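Local coordinates for putative lipoprotein (Bacteroides fragilis, PDB 3NQI), which is of unknown function but, as a putative lipoprotein of a gut bacterium, is probably tethered to a membrane and may bind lipid, at residues A[213-218]-A[240-245]; A[150-155]-A[166-171]; A[130-135]-A[186-191]; A[99-104]-A[226-231]; A[55-60]-A[70-75]. All blocks are in the same frame, centred on the assembly; numbering follows the deposited sequence. Where two conformers were deposited one is given.

Interaction 1: residues A[213-218]-A[240-245]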
# COMPACT_ATOMS: atom_id res chain seq x y z
N ALA A 213 13.10 13.54 -7.47
CA ALA A 213 12.00 14.51 -7.74
C ALA A 213 10.66 13.74 -7.73
O ALA A 213 9.65 14.25 -7.28
CB ALA A 213 12.20 15.19 -9.10
N LYS A 214 10.65 12.51 -8.24
CA LYS A 214 9.39 11.74 -8.27
C LYS A 214 9.64 10.26 -8.17
O LYS A 214 10.74 9.75 -8.49
CB LYS A 214 8.51 12.17 -9.49
CG LYS A 214 8.96 11.69 -10.82
CD LYS A 214 7.95 12.08 -11.94
CE LYS A 214 8.50 11.71 -13.31
NZ LYS A 214 7.78 12.32 -14.42
N ILE A 215 8.63 9.57 -7.66
CA ILE A 215 8.62 8.11 -7.61
C ILE A 215 7.57 7.66 -8.62
O ILE A 215 6.47 8.24 -8.73
CB ILE A 215 8.26 7.58 -6.21
CG1 ILE A 215 9.24 8.14 -5.16
CG2 ILE A 215 8.17 6.01 -6.26
CD1 ILE A 215 8.86 7.89 -3.65
N THR A 216 7.93 6.68 -9.44
CA THR A 216 6.96 6.18 -10.40
C THR A 216 6.66 4.74 -10.05
O THR A 216 7.54 3.96 -9.62
CB THR A 216 7.41 6.32 -11.89
OG1 THR A 216 8.61 5.58 -12.09
CG2 THR A 216 7.59 7.78 -12.27
N ILE A 217 5.40 4.39 -10.21
CA ILE A 217 4.94 3.02 -9.88
C ILE A 217 4.44 2.41 -11.19
O ILE A 217 3.53 2.91 -11.82
CB ILE A 217 3.79 3.04 -8.86
CG1 ILE A 217 4.16 3.84 -7.57
CG2 ILE A 217 3.30 1.60 -8.55
CD1 ILE A 217 5.23 3.28 -6.73
N VAL A 218 5.04 1.30 -11.57
CA VAL A 218 4.75 0.65 -12.83
C VAL A 218 3.86 -0.59 -12.54
O VAL A 218 4.33 -1.55 -11.89
CB VAL A 218 6.04 0.19 -13.55
CG1 VAL A 218 5.66 -0.37 -14.97
CG2 VAL A 218 7.06 1.35 -13.75
N ILE A 240 4.21 9.81 -8.30
CA ILE A 240 4.16 10.46 -6.98
C ILE A 240 5.22 11.58 -6.86
O ILE A 240 6.42 11.32 -6.88
CB ILE A 240 4.39 9.41 -5.87
CG1 ILE A 240 3.37 8.28 -5.97
CG2 ILE A 240 4.35 10.08 -4.44
CD1 ILE A 240 3.72 7.03 -5.06
N GLU A 241 4.80 12.82 -6.77
CA GLU A 241 5.76 13.90 -6.57
C GLU A 241 6.34 13.76 -5.14
O GLU A 241 5.60 13.66 -4.18
CB GLU A 241 5.11 15.27 -6.85
CG GLU A 241 4.50 15.41 -8.28
CD GLU A 241 5.49 15.17 -9.46
OE1 GLU A 241 6.66 15.62 -9.36
OE2 GLU A 241 5.08 14.54 -10.48
N TYR A 242 7.66 13.57 -5.02
CA TYR A 242 8.25 13.24 -3.72
C TYR A 242 8.58 14.51 -2.94
O TYR A 242 9.38 15.32 -3.39
CB TYR A 242 9.47 12.33 -3.87
CG TYR A 242 10.05 11.91 -2.53
CD1 TYR A 242 9.35 11.07 -1.67
CD2 TYR A 242 11.26 12.42 -2.09
CE1 TYR A 242 9.89 10.70 -0.44
CE2 TYR A 242 11.79 12.06 -0.86
CZ TYR A 242 11.10 11.22 -0.03
OH TYR A 242 11.62 10.87 1.20
N LYS A 243 7.96 14.68 -1.78
CA LYS A 243 8.12 15.89 -0.97
C LYS A 243 8.83 15.63 0.33
O LYS A 243 8.74 14.52 0.90
CB LYS A 243 6.76 16.51 -0.72
CG LYS A 243 6.06 16.86 -2.03
CD LYS A 243 5.05 17.96 -1.90
CE LYS A 243 4.38 18.23 -3.26
NZ LYS A 243 3.31 19.29 -3.14
N THR A 244 9.60 16.61 0.78
CA THR A 244 10.27 16.54 2.09
C THR A 244 10.13 17.85 2.79
O THR A 244 9.90 18.88 2.15
CB THR A 244 11.79 16.18 1.97
OG1 THR A 244 12.47 17.22 1.26
CG2 THR A 244 11.96 14.88 1.21
N ALA A 245 10.27 17.85 4.11
CA ALA A 245 10.36 19.14 4.84
C ALA A 245 11.61 19.97 4.45
O ALA A 245 11.57 21.19 4.51
CB ALA A 245 10.26 18.93 6.39
O HOH W 1 5.52 14.65 -13.63

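Interaction 2: residues A[150-155]-A[166-171]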
# COMPACT_ATOMS: atom_id res chain seq x y z
N PHE A 150 1.32 -7.85 -2.89
CA PHE A 150 1.64 -6.71 -3.71
C PHE A 150 3.00 -6.21 -3.25
O PHE A 150 3.11 -5.51 -2.20
CB PHE A 150 0.56 -5.61 -3.54
CG PHE A 150 -0.82 -6.08 -3.84
CD1 PHE A 150 -1.28 -6.08 -5.15
CD2 PHE A 150 -1.63 -6.60 -2.82
CE1 PHE A 150 -2.55 -6.54 -5.44
CE2 PHE A 150 -2.92 -7.02 -3.08
CZ PHE A 150 -3.39 -6.99 -4.40
N THR A 151 4.03 -6.58 -4.00
CA THR A 151 5.40 -6.23 -3.63
C THR A 151 5.95 -5.16 -4.55
O THR A 151 5.88 -5.32 -5.80
CB THR A 151 6.27 -7.47 -3.75
OG1 THR A 151 5.77 -8.44 -2.88
CG2 THR A 151 7.76 -7.19 -3.40
N LEU A 152 6.49 -4.08 -3.97
CA LEU A 152 7.20 -3.06 -4.80
C LEU A 152 8.66 -3.43 -4.91
O LEU A 152 9.33 -3.66 -3.87
CB LEU A 152 7.07 -1.66 -4.27
CG LEU A 152 5.73 -1.02 -4.45
CD1 LEU A 152 5.81 0.37 -3.77
CD2 LEU A 152 5.33 -0.93 -6.00
N VAL A 153 9.16 -3.46 -6.15
CA VAL A 153 10.55 -3.82 -6.41
C VAL A 153 11.28 -2.66 -7.10
O VAL A 153 10.82 -2.11 -8.11
CB VAL A 153 10.66 -5.15 -7.21
CG1 VAL A 153 12.15 -5.68 -7.34
CG2 VAL A 153 9.73 -6.26 -6.61
N CYS A 154 12.41 -2.28 -6.52
CA CYS A 154 13.40 -1.39 -7.12
C CYS A 154 14.55 -2.25 -7.67
O CYS A 154 15.23 -2.99 -6.91
CB CYS A 154 13.94 -0.46 -6.06
SG CYS A 154 15.09 0.73 -6.76
N TYR A 155 14.74 -2.20 -8.98
CA TYR A 155 15.87 -2.91 -9.62
C TYR A 155 17.05 -1.95 -9.63
O TYR A 155 17.12 -1.02 -10.42
CB TYR A 155 15.53 -3.42 -11.04
CG TYR A 155 14.40 -4.42 -10.99
CD1 TYR A 155 14.60 -5.71 -10.50
CD2 TYR A 155 13.13 -4.05 -11.36
CE1 TYR A 155 13.55 -6.61 -10.41
CE2 TYR A 155 12.07 -4.94 -11.28
CZ TYR A 155 12.27 -6.20 -10.81
OH TYR A 155 11.21 -7.06 -10.68
N LEU A 166 12.72 7.83 -9.25
CA LEU A 166 12.86 6.49 -8.65
C LEU A 166 11.72 5.62 -9.17
O LEU A 166 10.58 5.86 -8.87
CB LEU A 166 12.77 6.57 -7.14
CG LEU A 166 12.76 5.29 -6.31
CD1 LEU A 166 14.01 4.46 -6.65
CD2 LEU A 166 12.74 5.61 -4.83
N LYS A 167 12.05 4.58 -9.92
CA LYS A 167 11.04 3.75 -10.58
C LYS A 167 10.88 2.45 -9.80
O LYS A 167 11.87 1.72 -9.52
CB LYS A 167 11.45 3.46 -12.02
CG LYS A 167 10.45 2.52 -12.77
CD LYS A 167 10.53 2.55 -14.32
CE LYS A 167 11.91 2.86 -14.89
NZ LYS A 167 11.85 2.98 -16.36
N LEU A 168 9.64 2.17 -9.42
CA LEU A 168 9.31 0.94 -8.68
C LEU A 168 8.30 0.07 -9.45
O LEU A 168 7.32 0.58 -9.96
CB LEU A 168 8.76 1.28 -7.32
CG LEU A 168 9.64 2.18 -6.43
CD1 LEU A 168 8.85 2.48 -5.11
CD2 LEU A 168 11.00 1.53 -6.19
N TYR A 169 8.56 -1.22 -9.56
CA TYR A 169 7.64 -2.13 -10.23
C TYR A 169 6.70 -2.77 -9.21
O TYR A 169 7.17 -3.26 -8.21
CB TYR A 169 8.39 -3.21 -11.00
CG TYR A 169 9.01 -2.65 -12.24
CD1 TYR A 169 10.18 -1.91 -12.19
CD2 TYR A 169 8.38 -2.83 -13.49
CE1 TYR A 169 10.71 -1.38 -13.34
CE2 TYR A 169 8.91 -2.29 -14.63
CZ TYR A 169 10.07 -1.57 -14.55
OH TYR A 169 10.63 -1.05 -15.69
N LEU A 170 5.39 -2.70 -9.42
CA LEU A 170 4.44 -3.53 -8.61
C LEU A 170 4.45 -4.94 -9.11
O LEU A 170 4.10 -5.19 -10.29
CB LEU A 170 3.04 -3.02 -8.72
CG LEU A 170 1.95 -3.82 -7.97
CD1 LEU A 170 2.29 -3.83 -6.47
CD2 LEU A 170 0.61 -3.13 -8.18
N ARG A 171 4.92 -5.87 -8.27
CA ARG A 171 4.84 -7.25 -8.58
C ARG A 171 3.71 -7.92 -7.75
O ARG A 171 3.76 -7.99 -6.52
CB ARG A 171 6.21 -7.96 -8.40
CG ARG A 171 7.36 -7.31 -9.16
CD ARG A 171 7.11 -7.21 -10.69
NE ARG A 171 8.37 -7.10 -11.43
CZ ARG A 171 8.48 -6.80 -12.72
NH1 ARG A 171 7.42 -6.56 -13.48
NH2 ARG A 171 9.69 -6.74 -13.27
O HOH W 2 4.11 -10.11 -4.46
O HOH W 3 13.14 -0.30 -10.76

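Interaction 3: residues A[130-135]-A[186-191]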
# COMPACT_ATOMS: atom_id res chain seq x y z
N TYR A 130 -8.72 -4.77 -7.15
CA TYR A 130 -8.36 -6.07 -7.66
C TYR A 130 -9.47 -7.12 -7.53
O TYR A 130 -10.53 -6.84 -7.00
CB TYR A 130 -7.08 -6.50 -7.00
CG TYR A 130 -7.10 -6.74 -5.52
CD1 TYR A 130 -7.10 -5.70 -4.61
CD2 TYR A 130 -7.07 -8.03 -5.00
CE1 TYR A 130 -7.16 -5.91 -3.21
CE2 TYR A 130 -7.09 -8.26 -3.61
CZ TYR A 130 -7.11 -7.21 -2.73
OH TYR A 130 -7.12 -7.44 -1.39
N ARG A 131 -9.24 -8.32 -8.05
CA ARG A 131 -10.29 -9.33 -8.12
C ARG A 131 -9.97 -10.50 -7.22
O ARG A 131 -8.88 -11.03 -7.29
CB ARG A 131 -10.43 -9.83 -9.56
CG ARG A 131 -11.09 -8.83 -10.52
CD ARG A 131 -10.85 -9.18 -12.00
NE ARG A 131 -9.53 -8.70 -12.34
CZ ARG A 131 -9.25 -7.64 -13.09
NH1 ARG A 131 -10.21 -6.94 -13.70
NH2 ARG A 131 -7.97 -7.29 -13.22
N VAL A 132 -10.93 -10.90 -6.38
CA VAL A 132 -10.78 -12.06 -5.53
C VAL A 132 -11.79 -13.18 -5.85
O VAL A 132 -12.75 -13.00 -6.61
CB VAL A 132 -10.86 -11.65 -4.03
CG1 VAL A 132 -9.69 -10.64 -3.69
CG2 VAL A 132 -12.21 -11.06 -3.66
N LYS A 133 -11.55 -14.36 -5.26
CA LYS A 133 -12.48 -15.47 -5.37
C LYS A 133 -13.72 -15.15 -4.53
O LYS A 133 -13.61 -14.55 -3.48
CB LYS A 133 -11.82 -16.73 -4.86
CG LYS A 133 -12.67 -17.99 -4.93
CD LYS A 133 -11.84 -19.20 -4.47
CE LYS A 133 -12.62 -20.49 -4.58
NZ LYS A 133 -11.78 -21.60 -4.10
N ASN A 134 -14.88 -15.56 -5.02
CA ASN A 134 -16.12 -15.36 -4.32
C ASN A 134 -16.25 -16.43 -3.22
O ASN A 134 -16.64 -17.55 -3.48
CB ASN A 134 -17.29 -15.41 -5.32
CG ASN A 134 -18.65 -15.17 -4.67
OD1 ASN A 134 -18.76 -14.92 -3.46
ND2 ASN A 134 -19.70 -15.24 -5.48
N VAL A 135 -15.86 -16.08 -2.01
CA VAL A 135 -15.98 -16.98 -0.88
C VAL A 135 -16.84 -16.28 0.14
O VAL A 135 -16.94 -15.05 0.10
CB VAL A 135 -14.62 -17.38 -0.28
CG1 VAL A 135 -13.85 -18.31 -1.23
CG2 VAL A 135 -13.80 -16.15 0.10
N THR A 186 -14.41 -11.14 -8.25
CA THR A 186 -15.07 -10.36 -7.19
C THR A 186 -14.25 -9.10 -6.88
O THR A 186 -13.14 -9.18 -6.40
CB THR A 186 -15.30 -11.22 -5.95
OG1 THR A 186 -16.01 -12.40 -6.34
CG2 THR A 186 -16.09 -10.42 -4.82
N ARG A 187 -14.83 -7.93 -7.13
CA ARG A 187 -14.12 -6.69 -6.94
C ARG A 187 -13.86 -6.41 -5.45
O ARG A 187 -14.76 -6.55 -4.63
CB ARG A 187 -14.87 -5.51 -7.56
CG ARG A 187 -14.07 -4.21 -7.52
CD ARG A 187 -14.85 -3.09 -8.18
NE ARG A 187 -16.06 -2.81 -7.44
CZ ARG A 187 -17.17 -2.25 -7.93
NH1 ARG A 187 -17.28 -1.92 -9.21
NH2 ARG A 187 -18.20 -2.05 -7.12
N THR A 188 -12.61 -6.04 -5.14
CA THR A 188 -12.12 -5.74 -3.79
C THR A 188 -11.22 -4.52 -3.86
O THR A 188 -10.50 -4.37 -4.85
CB THR A 188 -11.24 -6.90 -3.30
OG1 THR A 188 -11.99 -8.10 -3.40
CG2 THR A 188 -10.75 -6.71 -1.84
N SER A 189 -11.21 -3.69 -2.81
CA SER A 189 -10.29 -2.57 -2.72
C SER A 189 -9.49 -2.70 -1.42
O SER A 189 -10.01 -3.20 -0.39
CB SER A 189 -11.08 -1.26 -2.81
OG SER A 189 -12.05 -1.26 -1.80
N SER A 190 -8.22 -2.35 -1.47
CA SER A 190 -7.36 -2.31 -0.29
C SER A 190 -6.30 -1.24 -0.43
O SER A 190 -5.78 -1.01 -1.52
CB SER A 190 -6.62 -3.63 -0.10
OG SER A 190 -7.45 -4.77 -0.07
N PHE A 191 -5.91 -0.62 0.68
CA PHE A 191 -4.68 0.18 0.68
C PHE A 191 -3.50 -0.71 1.07
O PHE A 191 -3.67 -1.59 1.92
CB PHE A 191 -4.75 1.27 1.64
CG PHE A 191 -5.67 2.35 1.23
CD1 PHE A 191 -5.32 3.23 0.23
CD2 PHE A 191 -6.86 2.52 1.87
CE1 PHE A 191 -6.19 4.27 -0.12
CE2 PHE A 191 -7.72 3.52 1.51
CZ PHE A 191 -7.37 4.41 0.53

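Interaction 4: residues A[99-104]-A[226-231]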
# COMPACT_ATOMS: atom_id res chain seq x y z
N ASN A 99 1.85 -12.63 -11.51
CA ASN A 99 0.99 -13.60 -12.16
C ASN A 99 -0.46 -13.23 -12.27
O ASN A 99 -1.30 -14.08 -12.64
CB ASN A 99 1.17 -15.01 -11.56
CG ASN A 99 0.58 -15.16 -10.13
OD1 ASN A 99 -0.01 -14.24 -9.57
ND2 ASN A 99 0.74 -16.34 -9.55
N ALA A 100 -0.78 -11.98 -12.00
CA ALA A 100 -2.14 -11.49 -12.09
C ALA A 100 -2.11 -10.02 -12.33
O ALA A 100 -1.19 -9.35 -11.90
CB ALA A 100 -2.98 -11.83 -10.84
N PRO A 101 -3.12 -9.51 -13.06
CA PRO A 101 -3.26 -8.10 -13.25
C PRO A 101 -4.16 -7.48 -12.17
O PRO A 101 -5.19 -8.08 -11.80
CB PRO A 101 -3.97 -8.02 -14.59
CG PRO A 101 -4.87 -9.23 -14.60
CD PRO A 101 -4.17 -10.26 -13.80
N VAL A 102 -3.82 -6.25 -11.75
CA VAL A 102 -4.73 -5.44 -10.95
C VAL A 102 -5.79 -4.86 -11.87
O VAL A 102 -5.65 -4.85 -13.12
CB VAL A 102 -3.98 -4.29 -10.17
CG1 VAL A 102 -2.87 -4.88 -9.27
CG2 VAL A 102 -3.40 -3.27 -11.12
N GLY A 103 -6.87 -4.39 -11.25
CA GLY A 103 -7.88 -3.66 -11.95
C GLY A 103 -7.38 -2.26 -12.16
O GLY A 103 -7.48 -1.73 -13.25
N SER A 104 -6.91 -1.63 -11.06
CA SER A 104 -6.30 -0.30 -11.11
C SER A 104 -5.65 -0.01 -9.76
O SER A 104 -5.86 -0.75 -8.80
CB SER A 104 -7.32 0.79 -11.43
OG SER A 104 -8.42 0.75 -10.55
N ASN A 226 -9.28 -11.09 -15.25
CA ASN A 226 -8.13 -11.34 -14.43
C ASN A 226 -7.05 -12.15 -15.10
O ASN A 226 -6.27 -12.80 -14.43
CB ASN A 226 -8.59 -12.05 -13.16
CG ASN A 226 -7.75 -11.63 -11.97
OD1 ASN A 226 -7.50 -10.44 -11.80
ND2 ASN A 226 -7.30 -12.59 -11.15
N LYS A 227 -6.98 -12.09 -16.43
CA LYS A 227 -5.98 -12.86 -17.16
C LYS A 227 -4.76 -11.99 -17.48
O LYS A 227 -4.88 -10.98 -18.20
CB LYS A 227 -6.60 -13.41 -18.43
CG LYS A 227 -7.67 -14.51 -18.18
CD LYS A 227 -8.37 -14.96 -19.48
CE LYS A 227 -9.22 -13.84 -20.09
NZ LYS A 227 -10.12 -14.32 -21.17
N LEU A 228 -3.59 -12.35 -16.94
CA LEU A 228 -2.40 -11.52 -17.14
C LEU A 228 -2.03 -11.42 -18.63
O LEU A 228 -1.77 -10.33 -19.15
CB LEU A 228 -1.19 -12.10 -16.37
CG LEU A 228 0.10 -11.29 -16.37
CD1 LEU A 228 -0.15 -9.91 -15.73
CD2 LEU A 228 1.21 -12.02 -15.63
N GLU A 229 -2.01 -12.57 -19.31
CA GLU A 229 -1.65 -12.67 -20.75
C GLU A 229 -2.76 -12.31 -21.72
O GLU A 229 -2.68 -12.63 -22.88
CB GLU A 229 -1.13 -14.07 -21.10
CG GLU A 229 0.09 -14.53 -20.29
CD GLU A 229 1.25 -13.52 -20.33
OE1 GLU A 229 1.61 -13.02 -21.44
OE2 GLU A 229 1.80 -13.22 -19.24
N ASP A 230 -3.79 -11.63 -21.26
CA ASP A 230 -4.84 -11.13 -22.11
C ASP A 230 -4.38 -9.87 -22.87
O ASP A 230 -3.59 -9.05 -22.36
CB ASP A 230 -6.06 -10.81 -21.25
CG ASP A 230 -7.29 -10.58 -22.05
OD1 ASP A 230 -7.92 -11.55 -22.47
OD2 ASP A 230 -7.65 -9.41 -22.24
N THR A 231 -4.90 -9.68 -24.09
CA THR A 231 -4.57 -8.49 -24.83
C THR A 231 -5.15 -7.22 -24.15
O THR A 231 -4.76 -6.12 -24.52
CB THR A 231 -4.96 -8.57 -26.35
OG1 THR A 231 -6.35 -8.86 -26.46
CG2 THR A 231 -4.17 -9.68 -27.04
O HOH W 4 -3.79 -14.08 -14.60

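Interaction 5: residues A[55-60]-A[70-75]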
# COMPACT_ATOMS: atom_id res chain seq x y z
N GLN A 55 -14.43 7.94 14.94
CA GLN A 55 -15.09 9.21 15.23
C GLN A 55 -14.36 9.99 16.33
O GLN A 55 -13.69 9.40 17.19
CB GLN A 55 -16.60 9.04 15.48
CG GLN A 55 -17.07 8.58 16.83
CD GLN A 55 -18.59 8.50 16.91
OE1 GLN A 55 -19.29 8.53 15.90
NE2 GLN A 55 -19.09 8.40 18.13
N VAL A 56 -14.45 11.31 16.26
CA VAL A 56 -13.81 12.19 17.23
C VAL A 56 -14.73 12.25 18.45
O VAL A 56 -15.95 12.41 18.31
CB VAL A 56 -13.58 13.62 16.65
CG1 VAL A 56 -13.02 14.53 17.73
CG2 VAL A 56 -12.63 13.54 15.45
N ASP A 57 -14.15 12.08 19.64
CA ASP A 57 -14.93 12.12 20.87
C ASP A 57 -15.32 13.57 21.17
O ASP A 57 -14.60 14.50 20.80
CB ASP A 57 -14.13 11.54 22.05
CG ASP A 57 -13.86 10.07 21.90
OD1 ASP A 57 -14.49 9.43 21.03
OD2 ASP A 57 -13.02 9.55 22.66
N GLU A 58 -16.45 13.74 21.84
CA GLU A 58 -16.97 15.06 22.18
C GLU A 58 -16.15 15.69 23.33
O GLU A 58 -15.70 14.96 24.23
CB GLU A 58 -18.46 14.94 22.57
CG GLU A 58 -19.38 14.34 21.47
CD GLU A 58 -19.87 15.38 20.45
OE1 GLU A 58 -19.03 15.95 19.72
OE2 GLU A 58 -21.09 15.62 20.36
N GLY A 59 -15.97 17.01 23.29
CA GLY A 59 -15.14 17.77 24.25
C GLY A 59 -13.76 18.16 23.70
O GLY A 59 -12.75 17.62 24.15
N GLN A 60 -13.70 19.09 22.75
CA GLN A 60 -12.42 19.46 22.10
C GLN A 60 -11.70 20.58 22.85
O GLN A 60 -10.75 21.16 22.32
CB GLN A 60 -12.62 19.88 20.63
N LYS A 70 -8.58 12.69 20.91
CA LYS A 70 -9.12 11.43 21.42
C LYS A 70 -10.16 10.90 20.43
O LYS A 70 -11.04 11.65 20.01
CB LYS A 70 -9.80 11.62 22.78
CG LYS A 70 -8.92 12.26 23.82
CD LYS A 70 -8.41 11.28 24.85
CE LYS A 70 -8.05 12.04 26.12
NZ LYS A 70 -7.39 11.17 27.12
N ILE A 71 -10.06 9.62 20.06
CA ILE A 71 -11.01 9.05 19.11
C ILE A 71 -11.66 7.75 19.62
O ILE A 71 -11.14 7.08 20.48
CB ILE A 71 -10.36 8.74 17.72
CG1 ILE A 71 -9.17 7.79 17.85
CG2 ILE A 71 -9.89 10.04 17.03
CD1 ILE A 71 -8.81 7.05 16.56
N THR A 72 -12.79 7.43 19.03
CA THR A 72 -13.42 6.13 19.19
C THR A 72 -13.34 5.41 17.85
O THR A 72 -13.86 5.89 16.86
CB THR A 72 -14.89 6.33 19.67
OG1 THR A 72 -14.86 6.92 20.97
CG2 THR A 72 -15.66 4.99 19.73
N LEU A 73 -12.67 4.25 17.82
CA LEU A 73 -12.65 3.42 16.65
C LEU A 73 -14.03 2.84 16.46
O LEU A 73 -14.66 2.37 17.42
CB LEU A 73 -11.60 2.31 16.78
CG LEU A 73 -10.17 2.87 16.82
CD1 LEU A 73 -9.18 1.92 17.46
CD2 LEU A 73 -9.70 3.24 15.37
N LEU A 74 -14.50 2.88 15.21
CA LEU A 74 -15.80 2.34 14.83
C LEU A 74 -15.72 0.95 14.14
O LEU A 74 -16.75 0.35 13.80
CB LEU A 74 -16.51 3.38 13.95
CG LEU A 74 -16.91 4.68 14.67
CD1 LEU A 74 -17.49 5.70 13.67
CD2 LEU A 74 -17.91 4.45 15.81
N ALA A 75 -14.52 0.44 13.91
CA ALA A 75 -14.34 -0.88 13.32
C ALA A 75 -13.02 -1.36 13.82
O ALA A 75 -12.22 -0.55 14.27
CB ALA A 75 -14.33 -0.81 11.81

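Interaction 1: residues A[213-218]-A[240-245]
Ala213 opens the antiparallel pairing of strands 214-221 and 234-241, successive strands joined by a long loop: its carbonyl O accepts from Tyr242 N at 3.1 Å. Lys214 faces Glu241 in a non-hydrogen-bonded pair, and the two side chains run side by side in the same direction. Their charged ends stay apart. Lys214 NZ forms its salt bridge with Glu239, while a water that donates to Glu241 OE2 at 3.2 Å is only weakly held by the lysine. At Ile215 the backbone bonds become reciprocal, Ile215 N giving to Ile240 O at 2.9 Å and Ile240 N to Ile215 O at 2.8 Å. The side chains of this pair turn to the other face of the sheet, where Ile124 of strand 123-132 packs against both. With CG1 anti to the carbonyl carbon (chi1 -57°), Ile215 extends CD1 to 3.8 Å from Tyr242 CD1, meeting the ring at a slant. That ring is anchored at its far end, where Tyr242 OH bonds to the backbone O of Glu121, a cadmium ligand. Further along, Ile217 joins the same apolar patch, its CG1 lying 4.1 Å from Ile240 CD1.

Interaction 2: residues A[150-155]-A[166-171]
Two torsions bring Tyr155 and Arg171 together: the tyrosine CG sits beside its backbone N (chi1 -62°), and the arginine chain folds at chi2 (-58°). Side-on, Arg171 NE and NH2 then both donate to Tyr155 OH, at 2.9 Å from NE and 3.0 Å from NH2, with the hydroxyl almost in the guanidinium plane. The edge of the Tyr155 ring points at the face of Tyr169 in an offset T-shaped stack, planes 60° apart, and Tyr169 CB lies above one guanidinium face, toward its rim. Arg171 CG also rests 3.6 Å from Val153 CG2. Beneath these groups the antiparallel hairpin of strands 148-155 and 165-174 alternates its pairs: Thr151 with Arg171 and Val153 with Tyr169 are hydrogen-bonded, Leu152 with Leu170 is not. On the opposite face CD1 of Leu152, which also touches Ile124 and Leu126, meets Leu168 CD1 at 3.9 Å. Tyr155 OH also bonds to Asp95, whose carboxylate probably helps balance the arginine's charge; two N-H donors on one oxygen should hold the phenol firmly in place.

Interaction 3: residues A[130-135]-A[186-191]
One face of the Tyr130 ring is covered by Thr188, whose CB sits over the ring centre, 4.2 Å from the centroid, in a CH-pi contact. At the ring's edge lies Ser190, its OG sharing a hydrogen bond with Tyr130 OH at 3.0 Å. Tyr130 takes the tight rotamer with CG between backbone N and carbonyl carbon (chi1 65°), which carries the ring obliquely across the partner strand, over Thr188. The pairing below is antiparallel. Tyr130 and Thr188 exchange two backbone bonds, Tyr130 N to Thr188 O being nearly straight at 174°. Val132 N gives to Thr186 O at 2.8 Å, and Thr186 N returns a bond to Val132 O. Between these hydrogen-bonded pairs Arg131 stands across from Arg187, both side chains on the other face of the sheet. On the Tyr130 side, Val132 CG2 packs 3.8 Å from Thr186 CB, and beyond the strand end Asn134 CB comes to 3.4 Å from Thr186 OG1. The contact thus joins the end of strand 123-132 to the start of strand 186-195. Leu145 and Glu144 of helix 138-145 touch Tyr130 and Val132 respectively, and Phe150 of strand 148-155 meets the tyrosine ring edge-to-face.

Interaction 4: residues A[99-104]-A[226-231]
The CG-CD edge of Pro101 presses against the Asn226 carbonyl and makes the close-packed half of this contact: Pro101 CD is 3.4 Å from Asn226 O, and its CG is 3.7 Å from Asn226 C. Leu228 closes in from beyond the proline. With CG anti to the backbone N (chi1 -174°), its two methyls spread over the opposing main chain, CD2 at 3.8 Å from Asn99 CA and CD1 at 3.9 Å from Ala100 C. Pro101 O and Asn226 OD1 come within 3.3 Å of each other although both are acceptors. Arg131 of strand 123-132 donates to both, from NH2 to Pro101 O and from NE to Asn226 OD1, and its positive charge probably offsets their repulsion. Asn226 ND2 is taken up by the backbone O of Ile181, so the amide is held at both ends. The meeting is one of two long loops, with no direct hydrogen bond between them and no strand pairing; after Asn226 the second loop makes a type I beta turn from Lys227 to Asp230. The looser side is bridged by water. A single molecule donates to Asn99 O and to Asn226 O, the latter at 2.8 Å, and accepts from Leu228 N at 2.9 Å. Farther out, exposed Lys227 reaches across the turn to Asp230, where NZ and OD1 form a long salt bridge of 3.8 Å.

Interaction 5: residues A[55-60]-A[70-75]
Thr72 OG1 donates to Asp57 OD1 across a very short 2.5 Å, meeting the carboxylate on its syn side and only 16° out of its plane. The two side chains cross at about a right angle. Asp57 CG is turned anti to its carbonyl carbon (chi1 -66°), which carries the carboxylate over the partner strand, where OD2 also comes to 3.8 Å from Lys70 CB. Beside this polar grip, Gln55 and Leu74 make the apolar touch, Gln55 CB lying 3.9 Å from Leu74 CD1. Backbone bonds set the register that brings these side chains together diagonally. Gln55 and Thr72 form a hydrogen-bonded pair, with Gln55 N giving to Thr72 O at 2.9 Å and Thr72 N to Gln55 O at 2.8 Å. Past the non-hydrogen-bonded pair of Val56 and Ile71, Asp57 N reaches Lys70 O at 3.2 Å. This is the antiparallel beta hairpin of strands 49-56 and 68-73, near the end where the connecting loop begins. Ile71 turns to the same face as Val56, against Ile52 and Cys54 of the partner strand. In the next shell Thr38 supports the aspartate: its OG1 is placed to bond Asp57 OD2 or Ile71 O, two acceptors for its one proton, and bonds weakly to Thr72 OG1. Asn39 OD1 accepts from Leu73 N on the same flank, while Gln11 of strand 11-21 packs against both Gln55 and Leu74.

Overall arrangement
From the N terminus, interaction 5 comes first, closing a short hairpin loop and finishing before any other contact begins; its centre is about 41 Å from that of interaction 4. Residues 99-104 then open interaction 4, whose loop, shut only at 226-231, encloses interaction 3. Interaction 3 in turn encloses interaction 2, a local hairpin. Interaction 1 opens at 213, after interaction 2 has closed, and crosses interaction 4. Strands 165-174 and 214-221 lie side by side, so Thr216 bonds to Leu166 and Leu168, joining interactions 1 and 2. Phe150 touches Tyr130 between interactions 2 and 3, and Arg131 ties interaction 3 to the loops of interaction 4.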